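Local coordinates for hypothetical protein ybgI (PDB 1NMP), which probably protects the cell from radiation damage, perhaps by helping to degrade damaged nucleotides, and binds metal ions as a ring-shaped hexamer, at residues E5-I10 against N92-H97; N11-S16 against D101-L106; E33-I38 against A57-V62; E125-W130 against Q176-S181. All blocks are in the same frame, centred on the assembly; numbering follows the deposited sequence.

How the contacts relate
Contacts 1 and 2 share helix 3-13, and their centres are 12 Å apart. They touch where Trp-96 NE1 lies 3.0 Å from Asn-11 OD1, a probable hydrogen bond. Contact 3 is nested in the loop closed by contact 1. It reaches the same sheet, because strands 59-62 and 92-95 are neighbours; Tyr-94 N lies 2.9 Å from Val-60 O. Contact 4 packs the start of strand 128-137, of the other sheet, against the start of helix 179-185, with its centre 34 Å from that of contact 3. Contact 2 supplies Asp-101 to a magnesium ion, about 10 Å from the Trp-96 side chain. Leu-127 CD2 of contact 4 packs 4.0 Å from Asp-101 CB.

Contact 1 (E5-I10 against N92-H97); sequences ELEQLI and NLYGWH
Ile-10 packs over one face of the Trp-96 indole, and this is the tight part of the contact. Ile-10 CG2 sits over the six-membered ring of Trp-96, 3.7 Å from its centroid and only 3° off the ring normal, which is a CH-pi contact. Ile-10 CB comes to 3.6 Å from Trp-96 CH2, and CD1 reaches the same benzene half near CZ3. With CG1 beside the backbone N (chi1 -49°), CG2 stands anti to that N and points its methyl at the ring. Leu-6, one turn earlier, meets the outer end of Tyr-94. Its CD2 is 3.6 Å from Tyr-94 OH and 3.8 Å from Tyr-94 CE2.

Here helix 3-13 packs on a mixed beta sheet, over strand 92-95 and the residues that follow it. Helix 220-233 also presses on the apolar helix side: Leu-230 touches Leu-6 and Ile-10, and Leu-226 touches Ile-10.

Toward solvent the contact is looser. Glu-7 CB approaches the edge of the Tyr-94 ring, 3.9 Å from CE1. Glu-7 O faces the edge of the indole, 3.8 Å from Trp-96 CZ2. The Glu-7 chain then runs extended from the helix, and its OE2 accepts the backbone N-H of Leu-27 on strand 26-29. The polar ends of the rings are bonded to the helix itself: Tyr-94 OH to Asn-3 O and Trp-96 NE1 to Asn-11 OD1. On the backbone side, Trp-96 O is hydrogen-bonded to ND1 of the metal ligand His-63.

Contact 2 (N11-S16 against D101-L106); sequences NEKLNS and DAHPEL. With MG (magnesium ion), chain H.
His-103 meets Leu-14 across the contact, and its imidazole is the central flat group. Pro-104 CD lies over one face of the ring. At the edge, Leu-106 N lies in the ring plane and gives a straight hydrogen bond to His-103 ND1 (3.3 Å, 178° at the hydrogen). This side-chain to backbone bond probably helps fix the ring's rotation. The Leu-14 side chain crosses His-103 at about a right angle, with CD2 3.6 Å from His-103 CB.

The partner is the end of helix 3-13, which finishes in a Schellman motif. Ser-16 N bonds to Asn-11 O and Asn-15 N to Glu-12 O, with Asn-15 at positive phi as the C-prime residue. Lys-13 O, near this end, lies 2.9 Å from His-103 NE2, but the angle is too poor for a hydrogen bond.

The Lys-13 side chain bends at chi2 (84°) and brings its end to the other segment. Its NZ forms a salt bridge with Glu-105 OE1 at 3.0 Å. The ammonium comes from the syn side, 20° out of the carboxylate plane. Just behind it, Lys-13 CE packs tightly on Leu-106 CD2, at 3.5 Å.

Segment 101-106 starts at the metal site. His-63 and Glu-219 bind the same magnesium ion as Asp-101. Asp-101 holds the magnesium ion with both oxygens, OD1 at 2.1 Å and OD2 at 2.5 Å.

Contact 3 (E33-I38 against A57-V62); sequences ETVQKI and ADAVIV
A beta-alpha-beta unit begins and ends here: strand 37-41 and strand 59-62 lie side by side and parallel, with helix 46-54 between them in sequence. Lys-37 and Asp-58 make the junction. Lys-37 O accepts the N-H of Asp-58, with Asp-58 N at 2.7 Å and nearly in line with the carbonyl bond (163° at the oxygen). Ala-59 N reaches Lys-37 O only weakly, at 3.5 Å. Ile-38 pairs with Ala-59 in the sheet, and its CA lies 3.4 Å from Ala-59 O in a CA-H...O contact.

Apolar groups gather beside this pairing. Val-35 CG1 packs on Ala-59 CB at 3.9 Å, and Ile-38 CG2 meets Ile-61 CG1 at 4.1 Å. This patch faces helix 3-13: Leu-6 touches Val-35, and Ile-10 touches Ile-61. Val-60 instead packs against Leu-48 and Ala-52 of helix 46-54.

The polar end of the contact is the Asp-58 carboxylate. Its CG stands beside its own backbone N (chi1 -60°), and OD2 turns to the start of strand 37-41. OD2 takes two backbone N-H groups. Gln-36 N lies 2.9 Å from Asp-58 OD2 and meets the anti lone pair of that oxygen. Lys-37 N lies 3.1 Å from Asp-58 OD2, above the carboxylate plane and 48° out of it. The other oxygen, OD1, forms a salt bridge with Lys-32. Two N-H groups and an ammonium around one carboxylate would probably keep Asp-58 ionised, while it holds the entry to strand 37-41 against the start of strand 59-62.

Contact 4 (E125-W130 against Q176-S181); sequences EPLVPW and QSFIDS
Glu-125 starts the contact by stretching its side chain toward Ser-181 and Phe-178. CG lies beside the backbone N and the chain is extended beyond it, which carries the carboxylate to Ser-181. Ser-181 OG donates a hydrogen bond to Glu-125 OE2. The modelled length of 2.5 Å between Ser-181 OG and Glu-125 OE2 is very short, so its exact value is doubtful. Glu-125 OE1 lies at the edge of the Phe-178 ring, 3.7 Å from CE1. The carboxylate and ring planes are nearly perpendicular, 82° apart.

Residues 125 to 128 form a type I beta turn, closed by Val-128 N to Glu-125 O at 2.7 Å. It links the antiparallel strands 118-123 and 128-137. Leu-127 comes next. Leu-127 CD1 approaches obliquely, 4.2 Å from Phe-178 CZ. The Leu-127 side chain is about 7 Å from a bound magnesium ion.

Val-128 follows and takes the ring face. Val-128 CG1 lies 3.7 Å from the Phe-178 ring centroid and 17° off the normal, a CH-pi contact. Here chi1 is only 8°, so CG1 nearly eclipses the backbone N, an unfavourable torsion. Further on, Trp-130 meets Phe-185, the last residue of helix 179-185.

Phe-178 thus has a methyl over one face and a carboxylate oxygen at its rim. The ring hydrogens, slightly positive, probably suit that oxygen, and if the short bond is real, the Ser-181 hydroxyl may offset part of the glutamate's charge.

Contact 1 (E5-I10 against N92-H97)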
# COMPACT_ATOMS: atom_id res chain seq x y z
N GLU A 5 -44.34 -15.33 -32.08
CA GLU A 5 -45.05 -14.10 -32.28
C GLU A 5 -44.17 -12.97 -31.89
O GLU A 5 -44.06 -11.95 -32.63
CB GLU A 5 -46.28 -14.05 -31.40
CG GLU A 5 -47.51 -13.98 -32.25
CD GLU A 5 -48.53 -14.97 -31.76
OE1 GLU A 5 -48.75 -15.00 -30.49
OE2 GLU A 5 -49.08 -15.70 -32.64
N LEU A 6 -43.58 -13.13 -30.69
CA LEU A 6 -42.69 -12.12 -30.12
C LEU A 6 -41.56 -11.89 -31.15
O LEU A 6 -41.27 -10.73 -31.49
CB LEU A 6 -42.16 -12.62 -28.77
CG LEU A 6 -41.04 -11.83 -28.06
CD1 LEU A 6 -41.46 -10.37 -27.73
CD2 LEU A 6 -40.71 -12.58 -26.77
N GLU A 7 -41.00 -12.98 -31.71
CA GLU A 7 -39.91 -12.81 -32.67
C GLU A 7 -40.37 -11.83 -33.77
O GLU A 7 -39.74 -10.78 -33.98
CB GLU A 7 -39.48 -14.16 -33.31
CG GLU A 7 -38.12 -14.02 -34.17
CD GLU A 7 -37.68 -15.34 -34.88
OE1 GLU A 7 -38.60 -16.06 -35.39
OE2 GLU A 7 -36.44 -15.66 -34.97
N GLN A 8 -41.48 -12.15 -34.45
CA GLN A 8 -42.01 -11.31 -35.54
C GLN A 8 -42.37 -9.91 -35.04
O GLN A 8 -42.23 -8.95 -35.76
CB GLN A 8 -43.25 -11.99 -36.19
CG GLN A 8 -44.05 -11.06 -37.11
CD GLN A 8 -45.36 -11.68 -37.64
OE1 GLN A 8 -46.18 -12.27 -36.87
NE2 GLN A 8 -45.59 -11.53 -38.93
N LEU A 9 -42.77 -9.75 -33.79
CA LEU A 9 -43.12 -8.42 -33.30
C LEU A 9 -41.84 -7.61 -33.30
O LEU A 9 -41.76 -6.58 -34.01
CB LEU A 9 -43.70 -8.49 -31.88
CG LEU A 9 -43.93 -7.22 -31.07
CD1 LEU A 9 -44.92 -6.32 -31.81
CD2 LEU A 9 -44.52 -7.58 -29.66
N ILE A 10 -40.83 -8.06 -32.56
CA ILE A 10 -39.57 -7.30 -32.55
C ILE A 10 -38.81 -7.25 -33.88
O ILE A 10 -38.15 -6.22 -34.17
CB ILE A 10 -38.68 -7.77 -31.45
CG1 ILE A 10 -39.54 -7.82 -30.16
CG2 ILE A 10 -37.43 -6.80 -31.34
CD1 ILE A 10 -38.81 -8.38 -28.98
N ASN A 92 -36.44 -19.42 -24.09
CA ASN A 92 -36.17 -18.92 -25.44
C ASN A 92 -35.04 -17.88 -25.41
O ASN A 92 -35.08 -16.94 -24.59
CB ASN A 92 -37.43 -18.24 -25.98
CG ASN A 92 -38.59 -19.23 -26.16
OD1 ASN A 92 -38.73 -19.79 -27.22
ND2 ASN A 92 -39.37 -19.48 -25.08
N LEU A 93 -34.02 -18.00 -26.25
CA LEU A 93 -33.00 -16.95 -26.22
C LEU A 93 -33.20 -16.23 -27.54
O LEU A 93 -33.31 -16.89 -28.62
CB LEU A 93 -31.55 -17.49 -26.18
CG LEU A 93 -30.48 -16.41 -26.44
CD1 LEU A 93 -30.58 -15.33 -25.33
CD2 LEU A 93 -29.04 -17.07 -26.51
N TYR A 94 -33.33 -14.90 -27.46
CA TYR A 94 -33.50 -14.08 -28.67
C TYR A 94 -32.36 -13.08 -28.62
O TYR A 94 -32.02 -12.59 -27.56
CB TYR A 94 -34.78 -13.23 -28.65
CG TYR A 94 -36.06 -14.00 -28.61
CD1 TYR A 94 -36.81 -14.21 -29.77
CD2 TYR A 94 -36.60 -14.40 -27.40
CE1 TYR A 94 -38.07 -14.76 -29.75
CE2 TYR A 94 -37.84 -14.96 -27.35
CZ TYR A 94 -38.57 -15.12 -28.56
OH TYR A 94 -39.80 -15.66 -28.50
N GLY A 95 -31.82 -12.74 -29.78
CA GLY A 95 -30.76 -11.75 -29.81
C GLY A 95 -30.91 -10.88 -31.01
O GLY A 95 -31.31 -11.42 -32.05
N TRP A 96 -30.63 -9.56 -30.87
CA TRP A 96 -30.66 -8.60 -31.99
C TRP A 96 -29.40 -7.75 -31.91
O TRP A 96 -29.20 -6.99 -30.95
CB TRP A 96 -31.89 -7.70 -31.91
CG TRP A 96 -33.10 -8.29 -32.59
CD1 TRP A 96 -33.39 -8.30 -33.96
CD2 TRP A 96 -34.14 -9.02 -31.97
NE1 TRP A 96 -34.55 -8.99 -34.21
CE2 TRP A 96 -35.03 -9.45 -33.00
CE3 TRP A 96 -34.42 -9.36 -30.64
CZ2 TRP A 96 -36.22 -10.23 -32.71
CZ3 TRP A 96 -35.61 -10.15 -30.36
CH2 TRP A 96 -36.47 -10.56 -31.41
N HIS A 97 -28.58 -7.82 -32.95
CA HIS A 97 -27.32 -7.12 -32.97
C HIS A 97 -27.43 -5.80 -33.72
O HIS A 97 -28.03 -4.86 -33.16
CB HIS A 97 -26.22 -8.04 -33.59
CG HIS A 97 -24.83 -7.48 -33.49
ND1 HIS A 97 -23.92 -7.59 -34.52
CD2 HIS A 97 -24.23 -6.74 -32.53
CE1 HIS A 97 -22.81 -6.92 -34.20
NE2 HIS A 97 -22.98 -6.39 -33.00

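Contact 2 (N11-S16 against D101-L106)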
# COMPACT_ATOMS: atom_id res chain seq x y z
N ASN A 11 -38.90 -8.29 -34.71
CA ASN A 11 -38.24 -8.24 -36.03
C ASN A 11 -38.76 -7.06 -36.86
O ASN A 11 -37.97 -6.36 -37.53
CB ASN A 11 -38.52 -9.50 -36.87
CG ASN A 11 -37.43 -10.52 -36.78
OD1 ASN A 11 -36.40 -10.28 -36.15
ND2 ASN A 11 -37.63 -11.68 -37.39
N GLU A 12 -40.07 -6.86 -36.86
CA GLU A 12 -40.70 -5.76 -37.61
C GLU A 12 -40.46 -4.42 -36.94
O GLU A 12 -40.14 -3.45 -37.61
CB GLU A 12 -42.19 -6.01 -37.74
CG GLU A 12 -42.49 -7.14 -38.69
CD GLU A 12 -43.98 -7.57 -38.68
OE1 GLU A 12 -44.90 -6.74 -38.31
OE2 GLU A 12 -44.24 -8.76 -39.06
N LYS A 13 -40.57 -4.31 -35.61
CA LYS A 13 -40.31 -2.98 -35.02
C LYS A 13 -38.88 -2.51 -35.28
O LYS A 13 -38.62 -1.28 -35.31
CB LYS A 13 -40.57 -2.99 -33.51
CG LYS A 13 -40.03 -1.70 -32.72
CD LYS A 13 -41.06 -0.53 -32.79
CE LYS A 13 -40.61 0.84 -32.21
NZ LYS A 13 -41.71 1.82 -32.57
N LEU A 14 -37.94 -3.46 -35.45
CA LEU A 14 -36.53 -3.13 -35.70
C LEU A 14 -36.08 -3.30 -37.17
O LEU A 14 -34.87 -3.29 -37.45
CB LEU A 14 -35.63 -3.99 -34.78
CG LEU A 14 -35.59 -3.68 -33.27
CD1 LEU A 14 -34.69 -4.70 -32.56
CD2 LEU A 14 -34.92 -2.31 -33.09
N ASN A 15 -37.05 -3.40 -38.11
CA ASN A 15 -36.75 -3.62 -39.55
C ASN A 15 -35.53 -4.54 -39.68
O ASN A 15 -34.56 -4.27 -40.44
CB ASN A 15 -36.55 -2.26 -40.21
CG ASN A 15 -37.60 -1.23 -39.69
OD1 ASN A 15 -38.84 -1.43 -39.87
ND2 ASN A 15 -37.13 -0.14 -39.00
N SER A 16 -35.60 -5.66 -38.96
CA SER A 16 -34.46 -6.58 -38.87
C SER A 16 -34.13 -7.32 -40.13
O SER A 16 -32.95 -7.64 -40.40
CB SER A 16 -34.68 -7.61 -37.75
OG SER A 16 -33.50 -8.36 -37.52
N ASP A 101 -28.71 -1.76 -32.91
CA ASP A 101 -27.72 -0.66 -32.79
C ASP A 101 -28.30 0.57 -33.49
O ASP A 101 -28.20 1.67 -32.98
CB ASP A 101 -26.34 -0.99 -33.48
CG ASP A 101 -25.27 -1.58 -32.50
OD1 ASP A 101 -24.59 -2.57 -32.89
OD2 ASP A 101 -25.10 -1.06 -31.35
N ALA A 102 -28.97 0.36 -34.62
CA ALA A 102 -29.40 1.45 -35.46
C ALA A 102 -30.79 2.00 -35.37
O ALA A 102 -31.00 3.11 -35.82
CB ALA A 102 -29.09 1.09 -36.95
N HIS A 103 -31.76 1.26 -34.86
CA HIS A 103 -33.10 1.84 -34.80
C HIS A 103 -33.12 3.34 -34.35
O HIS A 103 -32.58 3.67 -33.27
CB HIS A 103 -33.93 1.01 -33.88
CG HIS A 103 -35.36 1.18 -34.14
ND1 HIS A 103 -36.17 1.97 -33.35
CD2 HIS A 103 -36.12 0.76 -35.18
CE1 HIS A 103 -37.38 2.03 -33.89
NE2 HIS A 103 -37.38 1.30 -35.00
N PRO A 104 -33.78 4.25 -35.12
CA PRO A 104 -33.81 5.69 -34.77
C PRO A 104 -34.41 6.09 -33.46
O PRO A 104 -34.06 7.14 -32.90
CB PRO A 104 -34.51 6.34 -35.99
CG PRO A 104 -33.89 5.47 -37.16
CD PRO A 104 -34.19 4.05 -36.52
N GLU A 105 -35.23 5.20 -32.92
CA GLU A 105 -35.90 5.44 -31.64
C GLU A 105 -35.31 4.70 -30.43
O GLU A 105 -34.96 5.33 -29.43
CB GLU A 105 -37.39 5.05 -31.79
CG GLU A 105 -38.17 5.34 -30.52
CD GLU A 105 -39.52 4.60 -30.43
OE1 GLU A 105 -40.09 4.10 -31.45
OE2 GLU A 105 -40.02 4.56 -29.28
N LEU A 106 -35.24 3.35 -30.53
CA LEU A 106 -34.74 2.46 -29.47
C LEU A 106 -33.31 1.97 -29.59
O LEU A 106 -32.87 1.16 -28.80
CB LEU A 106 -35.59 1.16 -29.42
CG LEU A 106 -37.11 1.18 -29.20
CD1 LEU A 106 -37.58 2.25 -28.12
CD2 LEU A 106 -37.64 1.48 -30.51
MG MG H . -23.46 -2.93 -31.13

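Contact 3 (E33-I38 against A57-V62)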
# COMPACT_ATOMS: atom_id res chain seq x y z
N GLU A 33 -43.18 -22.68 -25.79
CA GLU A 33 -43.97 -21.89 -26.72
C GLU A 33 -44.55 -20.58 -26.19
O GLU A 33 -44.53 -19.54 -26.90
CB GLU A 33 -45.13 -22.70 -27.23
CG GLU A 33 -45.60 -22.09 -28.48
CD GLU A 33 -46.90 -22.62 -28.90
OE1 GLU A 33 -47.90 -22.37 -28.11
OE2 GLU A 33 -46.87 -23.27 -30.01
N THR A 34 -45.16 -20.67 -25.01
CA THR A 34 -45.76 -19.54 -24.39
C THR A 34 -44.77 -18.73 -23.58
O THR A 34 -44.13 -19.24 -22.65
CB THR A 34 -46.84 -19.97 -23.49
OG1 THR A 34 -47.68 -20.91 -24.19
CG2 THR A 34 -47.64 -18.73 -23.09
N VAL A 35 -44.64 -17.45 -23.95
CA VAL A 35 -43.73 -16.54 -23.30
C VAL A 35 -44.51 -15.48 -22.55
O VAL A 35 -45.42 -14.86 -23.13
CB VAL A 35 -42.85 -15.87 -24.34
CG1 VAL A 35 -41.99 -14.85 -23.63
CG2 VAL A 35 -41.91 -16.89 -24.99
N GLN A 36 -44.18 -15.27 -21.28
CA GLN A 36 -44.83 -14.28 -20.46
C GLN A 36 -43.81 -13.45 -19.59
O GLN A 36 -43.89 -12.21 -19.51
CB GLN A 36 -45.90 -14.97 -19.57
CG GLN A 36 -46.53 -14.04 -18.62
CD GLN A 36 -47.11 -12.79 -19.31
OE1 GLN A 36 -47.11 -11.70 -18.71
NE2 GLN A 36 -47.62 -12.93 -20.55
N LYS A 37 -42.85 -14.11 -18.94
CA LYS A 37 -41.86 -13.35 -18.18
C LYS A 37 -40.53 -13.38 -18.94
O LYS A 37 -39.96 -14.44 -19.19
CB LYS A 37 -41.69 -13.93 -16.78
CG LYS A 37 -40.66 -13.19 -15.93
CD LYS A 37 -40.47 -13.92 -14.54
CE LYS A 37 -40.81 -13.01 -13.34
NZ LYS A 37 -40.80 -13.73 -12.00
N ILE A 38 -40.05 -12.18 -19.29
CA ILE A 38 -38.83 -11.93 -20.07
C ILE A 38 -37.74 -11.22 -19.27
O ILE A 38 -38.07 -10.24 -18.55
CB ILE A 38 -39.09 -10.99 -21.29
CG1 ILE A 38 -39.95 -11.64 -22.39
CG2 ILE A 38 -37.73 -10.76 -21.99
CD1 ILE A 38 -41.33 -12.06 -21.99
N ALA A 57 -37.88 -16.96 -15.78
CA ALA A 57 -38.10 -16.31 -17.08
C ALA A 57 -38.32 -17.38 -18.15
O ALA A 57 -37.70 -18.47 -18.10
CB ALA A 57 -36.83 -15.44 -17.43
N ASP A 58 -39.17 -17.06 -19.13
CA ASP A 58 -39.50 -17.90 -20.26
C ASP A 58 -38.60 -17.57 -21.45
O ASP A 58 -38.39 -18.38 -22.37
CB ASP A 58 -40.97 -17.64 -20.67
CG ASP A 58 -42.01 -17.95 -19.53
OD1 ASP A 58 -41.79 -18.94 -18.73
OD2 ASP A 58 -43.06 -17.19 -19.48
N ALA A 59 -38.13 -16.32 -21.49
CA ALA A 59 -37.24 -15.86 -22.56
C ALA A 59 -36.23 -14.81 -22.03
O ALA A 59 -36.44 -14.15 -21.00
CB ALA A 59 -38.07 -15.22 -23.74
N VAL A 60 -35.15 -14.68 -22.78
CA VAL A 60 -34.07 -13.74 -22.51
C VAL A 60 -33.90 -13.08 -23.89
O VAL A 60 -33.94 -13.77 -24.91
CB VAL A 60 -32.78 -14.49 -22.22
CG1 VAL A 60 -31.60 -13.50 -22.21
CG2 VAL A 60 -32.85 -15.22 -20.89
N ILE A 61 -33.76 -11.75 -23.92
CA ILE A 61 -33.50 -11.04 -25.13
C ILE A 61 -32.24 -10.22 -24.81
O ILE A 61 -32.14 -9.59 -23.72
CB ILE A 61 -34.63 -10.04 -25.47
CG1 ILE A 61 -35.92 -10.77 -25.63
CG2 ILE A 61 -34.28 -9.32 -26.77
CD1 ILE A 61 -37.06 -9.77 -26.04
N VAL A 62 -31.28 -10.22 -25.75
CA VAL A 62 -30.01 -9.50 -25.55
C VAL A 62 -29.59 -8.81 -26.85
O VAL A 62 -30.14 -9.10 -27.91
CB VAL A 62 -28.83 -10.54 -25.20
CG1 VAL A 62 -29.04 -11.18 -23.82
CG2 VAL A 62 -28.74 -11.61 -26.33

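Contact 4 (E125-W130 against Q176-S181)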
# COMPACT_ATOMS: atom_id res chain seq x y z
N GLU A 125 -22.23 7.19 -41.95
CA GLU A 125 -22.28 5.84 -42.52
C GLU A 125 -23.36 5.14 -41.73
O GLU A 125 -23.67 5.53 -40.63
CB GLU A 125 -20.99 5.08 -42.26
CG GLU A 125 -19.93 5.37 -43.24
CD GLU A 125 -18.66 4.58 -42.90
OE1 GLU A 125 -18.61 3.35 -43.17
OE2 GLU A 125 -17.73 5.19 -42.35
N PRO A 126 -23.91 4.07 -42.26
CA PRO A 126 -24.98 3.32 -41.60
C PRO A 126 -24.96 3.12 -40.01
O PRO A 126 -26.02 3.28 -39.30
CB PRO A 126 -24.99 2.03 -42.41
CG PRO A 126 -24.79 2.58 -43.89
CD PRO A 126 -23.63 3.56 -43.63
N LEU A 127 -23.81 2.83 -39.43
CA LEU A 127 -23.82 2.68 -37.99
C LEU A 127 -23.20 3.88 -37.33
O LEU A 127 -22.90 3.87 -36.12
CB LEU A 127 -22.98 1.46 -37.59
CG LEU A 127 -23.62 0.20 -38.11
CD1 LEU A 127 -22.55 -0.95 -38.15
CD2 LEU A 127 -24.83 -0.14 -37.13
N VAL A 128 -22.94 4.92 -38.10
CA VAL A 128 -22.31 6.05 -37.47
C VAL A 128 -22.97 7.40 -37.67
O VAL A 128 -22.66 8.12 -38.64
CB VAL A 128 -20.67 6.09 -37.73
CG1 VAL A 128 -20.22 5.04 -38.72
CG2 VAL A 128 -20.15 7.46 -38.10
N PRO A 129 -23.85 7.76 -36.73
CA PRO A 129 -24.58 9.03 -36.72
C PRO A 129 -23.67 10.22 -36.40
O PRO A 129 -22.54 10.08 -35.82
CB PRO A 129 -25.57 8.89 -35.54
CG PRO A 129 -25.42 7.45 -35.05
CD PRO A 129 -24.02 7.05 -35.46
N TRP A 130 -24.13 11.41 -36.75
CA TRP A 130 -23.41 12.62 -36.35
C TRP A 130 -24.45 13.61 -35.85
O TRP A 130 -25.64 13.51 -36.20
CB TRP A 130 -22.57 13.23 -37.47
CG TRP A 130 -23.30 13.89 -38.53
CD1 TRP A 130 -23.77 13.32 -39.69
CD2 TRP A 130 -23.69 15.27 -38.57
NE1 TRP A 130 -24.44 14.29 -40.46
CE2 TRP A 130 -24.39 15.48 -39.79
CE3 TRP A 130 -23.50 16.34 -37.70
CZ2 TRP A 130 -24.89 16.70 -40.15
CZ3 TRP A 130 -24.01 17.56 -38.06
CH2 TRP A 130 -24.70 17.74 -39.28
N GLN A 176 -14.50 1.53 -33.10
CA GLN A 176 -13.27 2.35 -33.16
C GLN A 176 -12.77 2.50 -34.57
O GLN A 176 -12.10 3.52 -34.88
CB GLN A 176 -12.05 1.77 -32.42
CG GLN A 176 -12.21 0.86 -31.22
CD GLN A 176 -12.64 -0.57 -31.51
OE1 GLN A 176 -13.82 -0.79 -31.70
NE2 GLN A 176 -11.67 -1.56 -31.50
N SER A 177 -13.06 1.49 -35.41
CA SER A 177 -12.59 1.48 -36.80
C SER A 177 -13.29 2.56 -37.64
O SER A 177 -12.83 2.91 -38.76
CB SER A 177 -12.79 0.06 -37.41
OG SER A 177 -14.21 -0.20 -37.64
N PHE A 178 -14.39 3.13 -37.10
CA PHE A 178 -15.04 4.21 -37.85
C PHE A 178 -14.40 5.58 -37.61
O PHE A 178 -14.82 6.57 -38.20
CB PHE A 178 -16.48 4.29 -37.45
CG PHE A 178 -17.29 3.14 -37.95
CD1 PHE A 178 -17.41 2.91 -39.32
CD2 PHE A 178 -17.96 2.30 -37.05
CE1 PHE A 178 -18.21 1.83 -39.80
CE2 PHE A 178 -18.74 1.24 -37.49
CZ PHE A 178 -18.88 0.99 -38.88
N ILE A 179 -13.37 5.68 -36.78
CA ILE A 179 -12.78 7.01 -36.52
C ILE A 179 -12.28 7.81 -37.73
O ILE A 179 -12.51 9.05 -37.79
CB ILE A 179 -11.67 6.99 -35.40
CG1 ILE A 179 -11.30 8.43 -35.01
CG2 ILE A 179 -10.43 6.24 -35.85
CD1 ILE A 179 -10.63 8.57 -33.63
N ASP A 180 -11.61 7.18 -38.69
CA ASP A 180 -11.12 7.96 -39.85
C ASP A 180 -12.28 8.46 -40.72
O ASP A 180 -12.29 9.57 -41.22
CB ASP A 180 -10.17 7.11 -40.70
CG ASP A 180 -8.77 6.96 -40.03
OD1 ASP A 180 -8.54 7.47 -38.88
OD2 ASP A 180 -7.91 6.32 -40.68
N SER A 181 -13.26 7.60 -40.91
CA SER A 181 -14.41 8.03 -41.66
C SER A 181 -15.08 9.30 -40.98
O SER A 181 -15.55 10.28 -41.67
CB SER A 181 -15.39 6.82 -41.71
OG SER A 181 -16.72 7.32 -41.59